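PDB 3E0X: lipase-esterase related protein from Clostridium acetobutylicum, which is of unknown function but belongs to the alpha/beta hydrolase fold family and is probably a hydrolase. Local coordinates for residues I45-K50 with D68-F73; D182-I187 with K211-N216; P190-V195 with A238-N243. One frame throughout, in Å; residues are numbered along the deposited sequence. Where two conformers were deposited one is given.

Interaction 1 of 3, residues I45-K50 with D68-F73; sequences ILLDLK and DNVANF
Leu47 and Phe73 bury the most surface in this contact, a clear example of how the sheet of the fold and its covering helix share one hydrophobic layer. Leu47 was modelled in two conformers; in the one described, CD1 hangs over the centre of the Phe73 ring, 3.4 Å from its centroid and only 7° off the ring normal. This is a CH-pi contact in which the methyl is nearly equidistant from all six ring carbons. Phe73 reaches it because CG stands anti to the backbone N (chi1 -178°), which carries the ring off the helix toward the strand, while the two side chains run past each other in opposite senses.

The other branch of Leu47 serves a second partner, CD2 lying 3.9 Å from CG2 of Val70. That same valine methyl also receives CD2 of Leu49 at 3.6 Å, so one branch of Val70 meets a methyl of each leucine. Ile45 adds a looser touch, its CG2 coming obliquely to within 4.2 Å of Phe73 CE2. No direct hydrogen bond crosses the interface. At its more open end, CB of Lys50 passes ND2 of Asn69, and a water bridges the segments, accepting from Lys50 N at 2.9 Å and from Asn69 ND2 at 2.6 Å. The amine of Lys50 leads elsewhere, to the carbonyl of Gln58.

In the alpha/beta hydrolase fold this is one strand-to-helix layer. Strand 45-47 and helix 68-73 run at 147° to each other, with their axes 11.7 Å apart. Strand 43-47 lies in the sheet between strands 7-11 and 18-22, and helix 93-102 completes the packing, with Ile97 touching both Leu49 and Val70 and Val101 touching Val70.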
ATOM      1  N   ILE A  45     -10.933   6.927  -3.146  1.00 10.61           N
ATOM      2  CA  ILE A  45     -11.165   6.856  -1.707  1.00 10.34           C
ATOM      3  C   ILE A  45      -9.822   6.503  -1.085  1.00 10.68           C
ATOM      4  O   ILE A  45      -9.249   5.476  -1.408  1.00 11.35           O
ATOM      5  CB  ILE A  45     -12.241   5.773  -1.352  1.00 10.22           C
ATOM      6  CG1 ILE A  45     -13.574   6.074  -2.071  1.00 12.18           C
ATOM      7  CG2 ILE A  45     -12.477   5.736   0.135  1.00 10.37           C
ATOM      8  CD1 ILE A  45     -14.591   4.885  -2.075  1.00 13.16           C
ATOM      9  N   LEU A  46      -9.313   7.377  -0.224  1.00 10.47           N
ATOM     10  CA  LEU A  46      -7.992   7.155   0.383  1.00 11.92           C
ATOM     11  C   LEU A  46      -8.198   6.943   1.861  1.00 12.22           C
ATOM     12  O   LEU A  46      -8.714   7.811   2.534  1.00 12.10           O
ATOM     13  CB  LEU A  46      -7.042   8.335   0.095  1.00 13.20           C
ATOM     14  CG  LEU A  46      -6.923   8.494  -1.435  1.00 15.62           C
ATOM     15  CD1 LEU A  46      -7.814   9.615  -1.922  1.00 17.66           C
ATOM     16  CD2 LEU A  46      -5.481   8.649  -1.921  1.00 15.50           C
ATOM     17  N   LEU A  47      -7.821   5.764   2.363  1.00 12.26           N
ATOM     18  CA  LEU A  47      -8.069   5.309   3.726  0.50 11.94           C
ATOM     19  C   LEU A  47      -6.912   5.644   4.672  1.00 11.51           C
ATOM     20  O   LEU A  47      -5.759   5.494   4.259  1.00 11.91           O
ATOM     21  CB  LEU A  47      -8.179   3.777   3.652  0.50 12.19           C
ATOM     22  CG  LEU A  47      -9.069   2.987   4.594  0.50 13.15           C
ATOM     23  CD1 LEU A  47     -10.436   3.648   4.697  0.50 12.63           C
ATOM     24  CD2 LEU A  47      -9.192   1.527   4.131  0.50 12.40           C
ATOM     25  N   ASP A  48      -7.188   6.024   5.913  1.00 10.46           N
ATOM     26  CA  ASP A  48      -6.156   5.965   6.957  1.00 11.11           C
ATOM     27  C   ASP A  48      -6.354   4.666   7.734  1.00 10.94           C
ATOM     28  O   ASP A  48      -7.442   4.399   8.294  1.00 11.24           O
ATOM     29  CB  ASP A  48      -6.262   7.160   7.923  1.00 10.68           C
ATOM     30  CG  ASP A  48      -5.545   8.417   7.424  1.00 12.33           C
ATOM     31  OD1 ASP A  48      -4.549   8.317   6.670  1.00 12.77           O
ATOM     32  OD2 ASP A  48      -5.960   9.524   7.846  1.00 14.58           O
ATOM     33  N   LEU A  49      -5.318   3.837   7.776  1.00 10.55           N
ATOM     34  CA  LEU A  49      -5.405   2.613   8.576  1.00 10.72           C
ATOM     35  C   LEU A  49      -5.482   2.969  10.058  1.00 10.60           C
ATOM     36  O   LEU A  49      -5.025   4.020  10.476  1.00 11.22           O
ATOM     37  CB  LEU A  49      -4.189   1.698   8.322  1.00 10.36           C
ATOM     38  CG  LEU A  49      -4.031   1.160   6.894  1.00 10.29           C
ATOM     39  CD1 LEU A  49      -2.663   0.485   6.715  1.00 12.00           C
ATOM     40  CD2 LEU A  49      -5.206   0.208   6.606  1.00 12.90           C
ATOM     41  N   LYS A  50      -6.041   2.075  10.857  1.00 11.29           N
ATOM     42  CA  LYS A  50      -6.223   2.333  12.283  1.00 11.59           C
ATOM     43  C   LYS A  50      -4.899   2.733  12.911  1.00 12.15           C
ATOM     44  O   LYS A  50      -3.852   2.112  12.677  1.00 11.97           O
ATOM     45  CB  LYS A  50      -6.813   1.079  12.943  1.00 11.06           C
ATOM     46  CG  LYS A  50      -7.179   1.181  14.440  1.00 12.65           C
ATOM     47  CD  LYS A  50      -8.007  -0.097  14.851  1.00 14.65           C
ATOM     48  CE  LYS A  50      -8.145  -0.272  16.322  1.00 20.03           C
ATOM     49  NZ  LYS A  50      -7.098  -1.126  16.891  1.00 23.00           N
ATOM     50  N   ASP A  68      -8.444  -7.318   8.118  1.00 10.66           N
ATOM     51  CA  ASP A  68      -9.793  -7.343   8.687  1.00 12.20           C
ATOM     52  C   ASP A  68     -10.399  -5.940   8.761  1.00 11.97           C
ATOM     53  O   ASP A  68     -11.582  -5.744   8.466  1.00 13.10           O
ATOM     54  CB  ASP A  68      -9.774  -8.003  10.062  1.00 12.97           C
ATOM     55  CG  ASP A  68      -9.515  -9.502   9.989  1.00 16.94           C
ATOM     56  OD1 ASP A  68      -9.568 -10.066   8.879  1.00 18.72           O
ATOM     57  OD2 ASP A  68      -9.251 -10.111  11.062  1.00 21.46           O
ATOM     58  N   ASN A  69      -9.593  -4.948   9.130  1.00 11.12           N
ATOM     59  CA  ASN A  69     -10.104  -3.582   9.195  1.00 11.39           C
ATOM     60  C   ASN A  69     -10.536  -3.079   7.819  1.00 10.77           C
ATOM     61  O   ASN A  69     -11.567  -2.396   7.692  1.00 11.28           O
ATOM     62  CB  ASN A  69      -9.063  -2.602   9.741  1.00 11.80           C
ATOM     63  CG  ASN A  69      -8.662  -2.849  11.196  1.00 14.40           C
ATOM     64  OD1 ASN A  69      -9.339  -3.521  11.997  1.00 19.24           O
ATOM     65  ND2 ASN A  69      -7.546  -2.255  11.540  1.00 13.69           N
ATOM     66  N   VAL A  70      -9.707  -3.344   6.812  1.00  9.97           N
ATOM     67  CA  VAL A  70      -9.990  -2.852   5.461  1.00  9.91           C
ATOM     68  C   VAL A  70     -11.189  -3.580   4.867  1.00  9.85           C
ATOM     69  O   VAL A  70     -12.035  -2.955   4.218  1.00  9.81           O
ATOM     70  CB  VAL A  70      -8.745  -2.906   4.545  1.00  9.13           C
ATOM     71  CG1 VAL A  70      -9.121  -2.535   3.129  1.00 10.39           C
ATOM     72  CG2 VAL A  70      -7.683  -1.940   5.086  1.00 10.72           C
ATOM     73  N   ALA A  71     -11.296  -4.887   5.110  1.00 10.09           N
ATOM     74  CA  ALA A  71     -12.469  -5.624   4.642  1.00 11.12           C
ATOM     75  C   ALA A  71     -13.755  -5.090   5.303  1.00 11.02           C
ATOM     76  O   ALA A  71     -14.776  -4.917   4.627  1.00 11.70           O
ATOM     77  CB  ALA A  71     -12.310  -7.146   4.861  1.00 12.11           C
ATOM     78  N   ASN A  72     -13.699  -4.780   6.596  1.00 11.32           N
ATOM     79  CA  ASN A  72     -14.859  -4.200   7.287  1.00 11.76           C
ATOM     80  C   ASN A  72     -15.259  -2.877   6.656  1.00 11.77           C
ATOM     81  O   ASN A  72     -16.450  -2.609   6.455  1.00 12.88           O
ATOM     82  CB  ASN A  72     -14.523  -4.059   8.775  1.00 11.79           C
ATOM     83  CG  ASN A  72     -15.610  -3.409   9.575  1.00 14.99           C
ATOM     84  OD1 ASN A  72     -16.768  -3.824   9.506  1.00 19.53           O
ATOM     85  ND2 ASN A  72     -15.243  -2.400  10.371  1.00 16.68           N
ATOM     86  N   PHE A  73     -14.271  -2.057   6.311  1.00 11.10           N
ATOM     87  CA  PHE A  73     -14.540  -0.773   5.657  1.00 10.71           C
ATOM     88  C   PHE A  73     -15.221  -1.014   4.300  1.00 11.22           C
ATOM     89  O   PHE A  73     -16.241  -0.400   3.979  1.00 11.76           O
ATOM     90  CB  PHE A  73     -13.222   0.020   5.455  1.00 11.55           C
ATOM     91  CG  PHE A  73     -13.428   1.370   4.845  1.00  9.85           C
ATOM     92  CD1 PHE A  73     -13.711   2.475   5.651  1.00 10.36           C
ATOM     93  CD2 PHE A  73     -13.398   1.537   3.450  1.00 10.59           C
ATOM     94  CE1 PHE A  73     -13.934   3.734   5.066  1.00 10.51           C
ATOM     95  CE2 PHE A  73     -13.601   2.783   2.883  1.00 12.00           C
ATOM     96  CZ  PHE A  73     -13.882   3.879   3.686  1.00 11.20           C
TER
HETATM   97  O   HOH W   1      -6.684  -0.546   9.743  1.00 12.15           O

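Interaction 2 of 3, residues D182-I187 with K211-N216; sequences DNLKNI and KKEVEN
Leu184 and Glu213 meet where, in this alpha/beta hydrolase fold, the turn leading into strand 191-196 packs on the C-terminal end of helix 204-213, the helix of a beta-alpha-beta crossover from strand 191-196 to strand 217-222. The two side chains cross at about a right angle, and their CB atoms approach to 3.5 Å. Leu184 CD1 also lies close to Glu213 CB, so the glutamate contributes its aliphatic base to the apolar side of the contact.

Val214, the first residue to leave helical geometry, takes up the next position. Its CG2 methyl faces the turn, 4.0 Å from Leu184 CB and 4.3 Å from Ile187 CD1. Leu184 and Ile187 thus both meet the same valine methyl, and a backbone hydrogen bond from Ile187 N to Leu184 O closes the turn between them. Beyond them, Leu99 and Ala102 of helix 93-102 touch Ile187.

The polar side of the contact is bridged by water. The Glu213 chain bends at chi2 (-61°), bringing its carboxylate back toward the turn, where a water donates to OE1 at 2.7 Å and accepts from the backbone N of Lys185 at 2.9 Å.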
ATOM      1  N   ASP A 182       1.892 -18.528   0.019  1.00 14.24           N
ATOM      2  CA  ASP A 182       1.301 -19.816  -0.367  1.00 15.23           C
ATOM      3  C   ASP A 182      -0.217 -19.723  -0.542  1.00 15.75           C
ATOM      4  O   ASP A 182      -0.876 -20.709  -0.880  1.00 16.49           O
ATOM      5  CB  ASP A 182       1.755 -20.949   0.571  1.00 15.87           C
ATOM      6  CG  ASP A 182       1.200 -20.846   1.976  1.00 17.93           C
ATOM      7  OD1 ASP A 182       0.361 -19.972   2.277  1.00 22.28           O
ATOM      8  OD2 ASP A 182       1.632 -21.674   2.828  1.00 22.13           O
ATOM      9  N   ASN A 183      -0.774 -18.527  -0.335  1.00 15.46           N
ATOM     10  CA  ASN A 183      -2.193 -18.293  -0.613  1.00 15.73           C
ATOM     11  C   ASN A 183      -2.444 -17.480  -1.875  1.00 14.78           C
ATOM     12  O   ASN A 183      -3.597 -17.353  -2.310  1.00 14.61           O
ATOM     13  CB  ASN A 183      -2.888 -17.641   0.573  1.00 16.88           C
ATOM     14  CG  ASN A 183      -3.260 -18.634   1.636  1.00 20.98           C
ATOM     15  OD1 ASN A 183      -2.853 -18.499   2.781  1.00 24.34           O
ATOM     16  ND2 ASN A 183      -4.003 -19.675   1.251  1.00 23.33           N
ATOM     17  N   LEU A 184      -1.381 -16.930  -2.460  1.00 14.00           N
ATOM     18  CA  LEU A 184      -1.537 -16.084  -3.655  1.00 14.58           C
ATOM     19  C   LEU A 184      -2.243 -16.816  -4.785  1.00 15.00           C
ATOM     20  O   LEU A 184      -3.037 -16.222  -5.513  1.00 14.49           O
ATOM     21  CB  LEU A 184      -0.190 -15.553  -4.147  1.00 14.60           C
ATOM     22  CG  LEU A 184       0.538 -14.534  -3.249  1.00 15.00           C
ATOM     23  CD1 LEU A 184       1.933 -14.252  -3.791  1.00 18.04           C
ATOM     24  CD2 LEU A 184      -0.313 -13.269  -3.065  1.00 17.17           C
ATOM     25  N   LYS A 185      -1.980 -18.122  -4.902  1.00 15.55           N
ATOM     26  CA  LYS A 185      -2.614 -18.943  -5.939  1.00 16.57           C
ATOM     27  C   LYS A 185      -4.127 -18.999  -5.817  1.00 16.35           C
ATOM     28  O   LYS A 185      -4.803 -19.400  -6.776  1.00 17.33           O
ATOM     29  CB  LYS A 185      -2.060 -20.364  -5.898  1.00 16.63           C
ATOM     30  CG  LYS A 185      -2.356 -21.149  -4.628  1.00 18.53           C
ATOM     31  CD  LYS A 185      -2.191 -22.651  -4.871  1.00 21.32           C
ATOM     32  CE  LYS A 185      -3.019 -23.432  -3.884  1.00 23.01           C
ATOM     33  NZ  LYS A 185      -3.152 -24.873  -4.267  1.00 23.02           N
ATOM     34  N   ASN A 186      -4.649 -18.621  -4.656  1.00 15.18           N
ATOM     35  CA  ASN A 186      -6.090 -18.660  -4.408  1.00 15.70           C
ATOM     36  C   ASN A 186      -6.806 -17.362  -4.769  1.00 15.57           C
ATOM     37  O   ASN A 186      -8.018 -17.276  -4.631  1.00 16.36           O
ATOM     38  CB  ASN A 186      -6.350 -19.025  -2.936  1.00 16.26           C
ATOM     39  CG  ASN A 186      -5.833 -20.416  -2.580  1.00 17.90           C
ATOM     40  OD1 ASN A 186      -5.163 -20.610  -1.555  1.00 22.48           O
ATOM     41  ND2 ASN A 186      -6.115 -21.380  -3.438  1.00 17.14           N
ATOM     42  N   ILE A 187      -6.060 -16.356  -5.222  1.00 14.69           N
ATOM     43  CA  ILE A 187      -6.688 -15.105  -5.629  1.00 14.32           C
ATOM     44  C   ILE A 187      -7.320 -15.290  -7.008  1.00 15.20           C
ATOM     45  O   ILE A 187      -6.622 -15.644  -7.969  1.00 15.44           O
ATOM     46  CB  ILE A 187      -5.680 -13.941  -5.639  1.00 14.30           C
ATOM     47  CG1 ILE A 187      -5.258 -13.614  -4.195  1.00 13.08           C
ATOM     48  CG2 ILE A 187      -6.301 -12.718  -6.324  1.00 13.01           C
ATOM     49  CD1 ILE A 187      -4.091 -12.613  -4.062  1.00 13.74           C
ATOM     50  N   LYS A 211       3.616 -11.984  -9.294  1.00 12.71           N
ATOM     51  CA  LYS A 211       3.329 -12.280 -10.705  1.00 13.46           C
ATOM     52  C   LYS A 211       3.334 -13.788 -10.931  1.00 13.00           C
ATOM     53  O   LYS A 211       2.459 -14.322 -11.620  1.00 14.86           O
ATOM     54  CB  LYS A 211       4.339 -11.597 -11.621  1.00 13.89           C
ATOM     55  CG  LYS A 211       4.232 -12.009 -13.091  1.00 16.35           C
ATOM     56  CD  LYS A 211       3.231 -11.148 -13.826  1.00 18.85           C
ATOM     57  CE  LYS A 211       3.059 -11.609 -15.267  1.00 20.25           C
ATOM     58  NZ  LYS A 211       2.195 -12.829 -15.306  1.00 22.28           N
ATOM     59  N   LYS A 212       4.301 -14.487 -10.342  1.00 12.99           N
ATOM     60  CA  LYS A 212       4.409 -15.936 -10.558  1.00 13.39           C
ATOM     61  C   LYS A 212       3.210 -16.695  -9.999  1.00 13.14           C
ATOM     62  O   LYS A 212       2.735 -17.658 -10.622  1.00 13.78           O
ATOM     63  CB  LYS A 212       5.685 -16.458  -9.896  1.00 14.14           C
ATOM     64  CG  LYS A 212       5.894 -17.946 -10.080  1.00 15.54           C
ATOM     65  CD  LYS A 212       7.188 -18.425  -9.448  1.00 15.86           C
ATOM     66  CE  LYS A 212       7.186 -18.233  -7.929  1.00 16.67           C
ATOM     67  NZ  LYS A 212       8.330 -18.945  -7.270  1.00 18.61           N
ATOM     68  N   GLU A 213       2.776 -16.320  -8.791  1.00 12.73           N
ATOM     69  CA  GLU A 213       1.812 -17.110  -8.045  1.00 13.64           C
ATOM     70  C   GLU A 213       0.359 -16.814  -8.366  1.00 13.67           C
ATOM     71  O   GLU A 213      -0.458 -17.721  -8.323  1.00 15.89           O
ATOM     72  CB  GLU A 213       2.020 -16.919  -6.545  1.00 13.73           C
ATOM     73  CG  GLU A 213       3.283 -17.562  -6.029  1.00 16.04           C
ATOM     74  CD  GLU A 213       3.284 -19.070  -6.242  1.00 18.39           C
ATOM     75  OE1 GLU A 213       2.330 -19.778  -5.818  1.00 19.20           O
ATOM     76  OE2 GLU A 213       4.239 -19.529  -6.874  1.00 21.11           O
ATOM     77  N   VAL A 214       0.029 -15.563  -8.672  1.00 13.40           N
ATOM     78  CA  VAL A 214      -1.358 -15.192  -8.993  1.00 12.95           C
ATOM     79  C   VAL A 214      -1.628 -15.557 -10.457  1.00 14.29           C
ATOM     80  O   VAL A 214      -0.873 -15.173 -11.344  1.00 14.14           O
ATOM     81  CB  VAL A 214      -1.600 -13.679  -8.747  1.00 12.19           C
ATOM     82  CG1 VAL A 214      -3.049 -13.297  -9.148  1.00 11.93           C
ATOM     83  CG2 VAL A 214      -1.287 -13.312  -7.276  1.00 13.51           C
ATOM     84  N   GLU A 215      -2.715 -16.295 -10.698  1.00 15.00           N
ATOM     85  CA  GLU A 215      -3.003 -16.816 -12.033  1.00 16.23           C
ATOM     86  C   GLU A 215      -3.201 -15.710 -13.065  1.00 15.49           C
ATOM     87  O   GLU A 215      -2.654 -15.794 -14.171  1.00 16.60           O
ATOM     88  CB  GLU A 215      -4.221 -17.749 -11.997  1.00 17.40           C
ATOM     89  CG  GLU A 215      -4.601 -18.373 -13.356  1.00 22.30           C
ATOM     90  CD  GLU A 215      -3.510 -19.294 -13.925  1.00 27.14           C
ATOM     91  OE1 GLU A 215      -2.771 -19.922 -13.128  1.00 32.06           O
ATOM     92  OE2 GLU A 215      -3.393 -19.395 -15.174  1.00 33.33           O
ATOM     93  N   ASN A 216      -4.001 -14.698 -12.710  1.00 13.90           N
ATOM     94  CA  ASN A 216      -4.245 -13.564 -13.605  0.50 13.72           C
ATOM     95  C   ASN A 216      -3.487 -12.350 -13.073  1.00 13.76           C
ATOM     96  O   ASN A 216      -3.942 -11.668 -12.166  1.00 13.84           O
ATOM     97  CB  ASN A 216      -5.746 -13.275 -13.729  0.50 13.18           C
ATOM     98  CG  ASN A 216      -6.060 -12.242 -14.802  0.50 12.79           C
ATOM     99  OD1 ASN A 216      -5.156 -11.706 -15.463  0.50 14.03           O
ATOM    100  ND2 ASN A 216      -7.340 -11.954 -14.985  0.50 12.11           N
TER
HETATM  101  O   HOH W   2      -4.424 -17.006  -8.388  1.00 22.20           O
HETATM  102  O   HOH W   3       0.491 -19.280  -3.905  1.00 17.14           O
HETATM  103  O   HOH W   4      -6.019 -14.275 -10.425  1.00 15.56           O

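Interaction 3 of 3, residues P190-V195 with A238-N243; sequences PVKAIV and AEEIKN
Lys192 reaches from the sheet to grip Glu240 at the last turn of the C-terminal helix, an example of a buried lysine carried from sheet to helix by its own extended chain. Its CB points toward the helix, and a chi1 of 179° sends CG on in the same direction; these two atoms only carry the chain, which stays extended to its end. Contact begins at CD, 3.4 Å from Glu240 O, and CE lies beside the same carbonyl oxygen. NZ then makes two hydrogen bonds to one residue. It donates to Glu240 O at 2.8 Å, in the carbonyl plane and on a lone pair, and to Glu240 OE1 at 2.7 Å in a salt bridge that meets the anti side of the carboxylate. Asn243 ND2 gives OE1 a second bond, of 3.1 Å, from above the carboxylate plane, which helps hold the acid in place.

Two residues along the strand, Ile194 CD1 rests 4.1 Å from Ile241 CG1 and also packs on Glu240 CB. Strand 191-196 lies between strands 109-115 and 217-222; Lys192 and Ile194 face helix 234-242, whereas Val191, Ala193 and Val195 face helix 204-213 on the opposite side of the sheet.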
ATOM      1  N   PRO A 190      -7.839 -10.248 -11.060  1.00 11.77           N
ATOM      2  CA  PRO A 190      -6.541  -9.759 -11.593  1.00 11.36           C
ATOM      3  C   PRO A 190      -5.737  -8.961 -10.558  1.00 11.44           C
ATOM      4  O   PRO A 190      -6.283  -8.173  -9.770  1.00 11.48           O
ATOM      5  CB  PRO A 190      -6.936  -8.889 -12.786  1.00 12.31           C
ATOM      6  CG  PRO A 190      -8.408  -9.306 -13.118  1.00 12.40           C
ATOM      7  CD  PRO A 190      -9.001  -9.675 -11.772  1.00 12.27           C
ATOM      8  N   VAL A 191      -4.428  -9.194 -10.561  1.00 11.78           N
ATOM      9  CA  VAL A 191      -3.509  -8.502  -9.655  1.00 11.55           C
ATOM     10  C   VAL A 191      -2.376  -7.930 -10.475  1.00 11.55           C
ATOM     11  O   VAL A 191      -1.837  -8.627 -11.340  1.00 12.85           O
ATOM     12  CB  VAL A 191      -2.899  -9.504  -8.635  1.00 11.64           C
ATOM     13  CG1 VAL A 191      -1.800  -8.838  -7.796  1.00 11.90           C
ATOM     14  CG2 VAL A 191      -3.976 -10.036  -7.701  1.00 12.99           C
ATOM     15  N   LYS A 192      -2.037  -6.663 -10.233  1.00 11.15           N
ATOM     16  CA  LYS A 192      -0.856  -6.085 -10.892  1.00 10.95           C
ATOM     17  C   LYS A 192       0.129  -5.619  -9.840  1.00 10.52           C
ATOM     18  O   LYS A 192      -0.278  -4.977  -8.875  1.00 12.37           O
ATOM     19  CB  LYS A 192      -1.201  -4.885 -11.798  1.00 11.43           C
ATOM     20  CG  LYS A 192      -0.003  -4.248 -12.470  1.00 12.35           C
ATOM     21  CD  LYS A 192      -0.423  -3.352 -13.609  1.00 12.18           C
ATOM     22  CE  LYS A 192       0.807  -2.861 -14.341  1.00 13.03           C
ATOM     23  NZ  LYS A 192       0.437  -2.022 -15.524  1.00 14.17           N
ATOM     24  N   ALA A 193       1.406  -5.950 -10.017  1.00 10.40           N
ATOM     25  CA  ALA A 193       2.445  -5.462  -9.121  1.00 10.42           C
ATOM     26  C   ALA A 193       3.231  -4.390  -9.882  1.00 10.15           C
ATOM     27  O   ALA A 193       3.522  -4.571 -11.077  1.00 10.72           O
ATOM     28  CB  ALA A 193       3.352  -6.597  -8.702  1.00 11.37           C
ATOM     29  N   ILE A 194       3.581  -3.288  -9.202  1.00  9.51           N
ATOM     30  CA  ILE A 194       4.343  -2.174  -9.801  1.00 10.13           C
ATOM     31  C   ILE A 194       5.458  -1.861  -8.816  1.00 10.01           C
ATOM     32  O   ILE A 194       5.186  -1.689  -7.631  1.00 10.91           O
ATOM     33  CB  ILE A 194       3.465  -0.907  -9.970  1.00  9.55           C
ATOM     34  CG1 ILE A 194       2.304  -1.182 -10.921  1.00 10.62           C
ATOM     35  CG2 ILE A 194       4.312   0.251 -10.516  1.00 11.22           C
ATOM     36  CD1 ILE A 194       1.250  -0.072 -10.879  1.00 12.18           C
ATOM     37  N   VAL A 195       6.701  -1.772  -9.294  1.00  9.53           N
ATOM     38  CA  VAL A 195       7.842  -1.610  -8.374  1.00 10.07           C
ATOM     39  C   VAL A 195       9.028  -1.056  -9.151  1.00  9.74           C
ATOM     40  O   VAL A 195       9.083  -1.202 -10.369  1.00 10.33           O
ATOM     41  CB  VAL A 195       8.236  -2.983  -7.747  1.00 10.49           C
ATOM     42  CG1 VAL A 195       8.809  -3.935  -8.778  1.00 12.99           C
ATOM     43  CG2 VAL A 195       9.183  -2.834  -6.563  1.00 10.98           C
ATOM     44  N   ALA A 238       0.631   6.165 -12.242  1.00 10.21           N
ATOM     45  CA  ALA A 238      -0.791   6.299 -12.597  1.00 10.54           C
ATOM     46  C   ALA A 238      -1.072   5.723 -13.981  1.00 10.77           C
ATOM     47  O   ALA A 238      -2.108   5.096 -14.169  1.00 11.06           O
ATOM     48  CB  ALA A 238      -1.271   7.731 -12.491  1.00 11.18           C
ATOM     49  N   GLU A 239      -0.163   5.910 -14.946  1.00 10.72           N
ATOM     50  CA  GLU A 239      -0.359   5.336 -16.282  1.00 11.28           C
ATOM     51  C   GLU A 239      -0.440   3.819 -16.193  1.00 11.26           C
ATOM     52  O   GLU A 239      -1.258   3.184 -16.906  1.00 13.54           O
ATOM     53  CB  GLU A 239       0.753   5.814 -17.227  1.00 11.73           C
ATOM     54  CG  GLU A 239       0.626   7.300 -17.594  1.00 13.82           C
ATOM     55  CD  GLU A 239      -0.762   7.636 -18.177  1.00 17.75           C
ATOM     56  OE1 GLU A 239      -1.169   6.997 -19.185  1.00 18.74           O
ATOM     57  OE2 GLU A 239      -1.434   8.527 -17.609  1.00 20.93           O
ATOM     58  N   GLU A 240       0.363   3.239 -15.296  1.00 11.17           N
ATOM     59  CA  GLU A 240       0.418   1.791 -15.146  1.00 12.51           C
ATOM     60  C   GLU A 240      -0.729   1.238 -14.294  1.00 13.07           C
ATOM     61  O   GLU A 240      -0.901   0.011 -14.171  1.00 16.18           O
ATOM     62  CB  GLU A 240       1.761   1.388 -14.549  1.00 12.65           C
ATOM     63  CG  GLU A 240       2.898   1.635 -15.516  1.00 14.71           C
ATOM     64  CD  GLU A 240       2.902   0.701 -16.711  1.00 16.70           C
ATOM     65  OE1 GLU A 240       2.425  -0.456 -16.596  1.00 16.66           O
ATOM     66  OE2 GLU A 240       3.422   1.121 -17.766  1.00 20.98           O
ATOM     67  N   ILE A 241      -1.508   2.129 -13.694  1.00 12.67           N
ATOM     68  CA  ILE A 241      -2.777   1.768 -13.077  1.00 13.68           C
ATOM     69  C   ILE A 241      -3.894   1.865 -14.126  1.00 14.24           C
ATOM     70  O   ILE A 241      -4.709   0.939 -14.263  1.00 14.10           O
ATOM     71  CB  ILE A 241      -3.059   2.638 -11.835  1.00 13.05           C
ATOM     72  CG1 ILE A 241      -2.056   2.269 -10.747  1.00 12.87           C
ATOM     73  CG2 ILE A 241      -4.471   2.397 -11.319  1.00 13.01           C
ATOM     74  CD1 ILE A 241      -2.016   3.215  -9.565  1.00 13.60           C
ATOM     75  N   LYS A 242      -3.917   2.966 -14.883  1.00 14.22           N
ATOM     76  CA  LYS A 242      -4.903   3.151 -15.964  1.00 14.67           C
ATOM     77  C   LYS A 242      -4.885   2.026 -16.985  1.00 15.39           C
ATOM     78  O   LYS A 242      -5.945   1.642 -17.523  1.00 16.52           O
ATOM     79  CB  LYS A 242      -4.624   4.448 -16.713  1.00 15.59           C
ATOM     80  CG  LYS A 242      -4.829   5.665 -15.890  1.00 16.86           C
ATOM     81  CD  LYS A 242      -4.396   6.842 -16.702  1.00 19.68           C
ATOM     82  CE  LYS A 242      -4.362   8.045 -15.854  1.00 19.59           C
ATOM     83  NZ  LYS A 242      -4.162   9.220 -16.692  1.00 22.40           N
ATOM     84  N   ASN A 243      -3.698   1.526 -17.314  1.00 14.87           N
ATOM     85  CA  ASN A 243      -3.622   0.468 -18.333  1.00 15.70           C
ATOM     86  C   ASN A 243      -4.095  -0.914 -17.849  1.00 15.70           C
ATOM     87  O   ASN A 243      -4.188  -1.843 -18.643  1.00 16.40           O
ATOM     88  CB  ASN A 243      -2.251   0.425 -19.026  1.00 16.44           C
ATOM     89  CG  ASN A 243      -1.146  -0.010 -18.122  1.00 18.07           C
ATOM     90  OD1 ASN A 243      -1.374  -0.390 -16.981  1.00 18.34           O
ATOM     91  ND2 ASN A 243       0.087   0.056 -18.624  1.00 20.45           N
TER

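Interactions 1 and 3 reach the same sheet on strands 43-47 and 191-196, near its two edges; interaction 2 lies beside the latter. Interactions 2 and 3 are neighbours, centres about 16 Å apart, and they touch directly: Asn216 O lies 3.0 Å from Val191 N, probably a hydrogen bond, and Val214 CG1 packs on Val191 CG2. Their segments alternate along the chain. Interaction 1 stands apart, its centre about 23 Å from that of interaction 2 and about 21 Å from that of interaction 3. It is the contact for which a distance to the pocket matters: the Leu49 side chain lies about 9 Å from the bound ortho-xylene and near the probable nucleophile elbow that includes Ser92, a residue of that pocket.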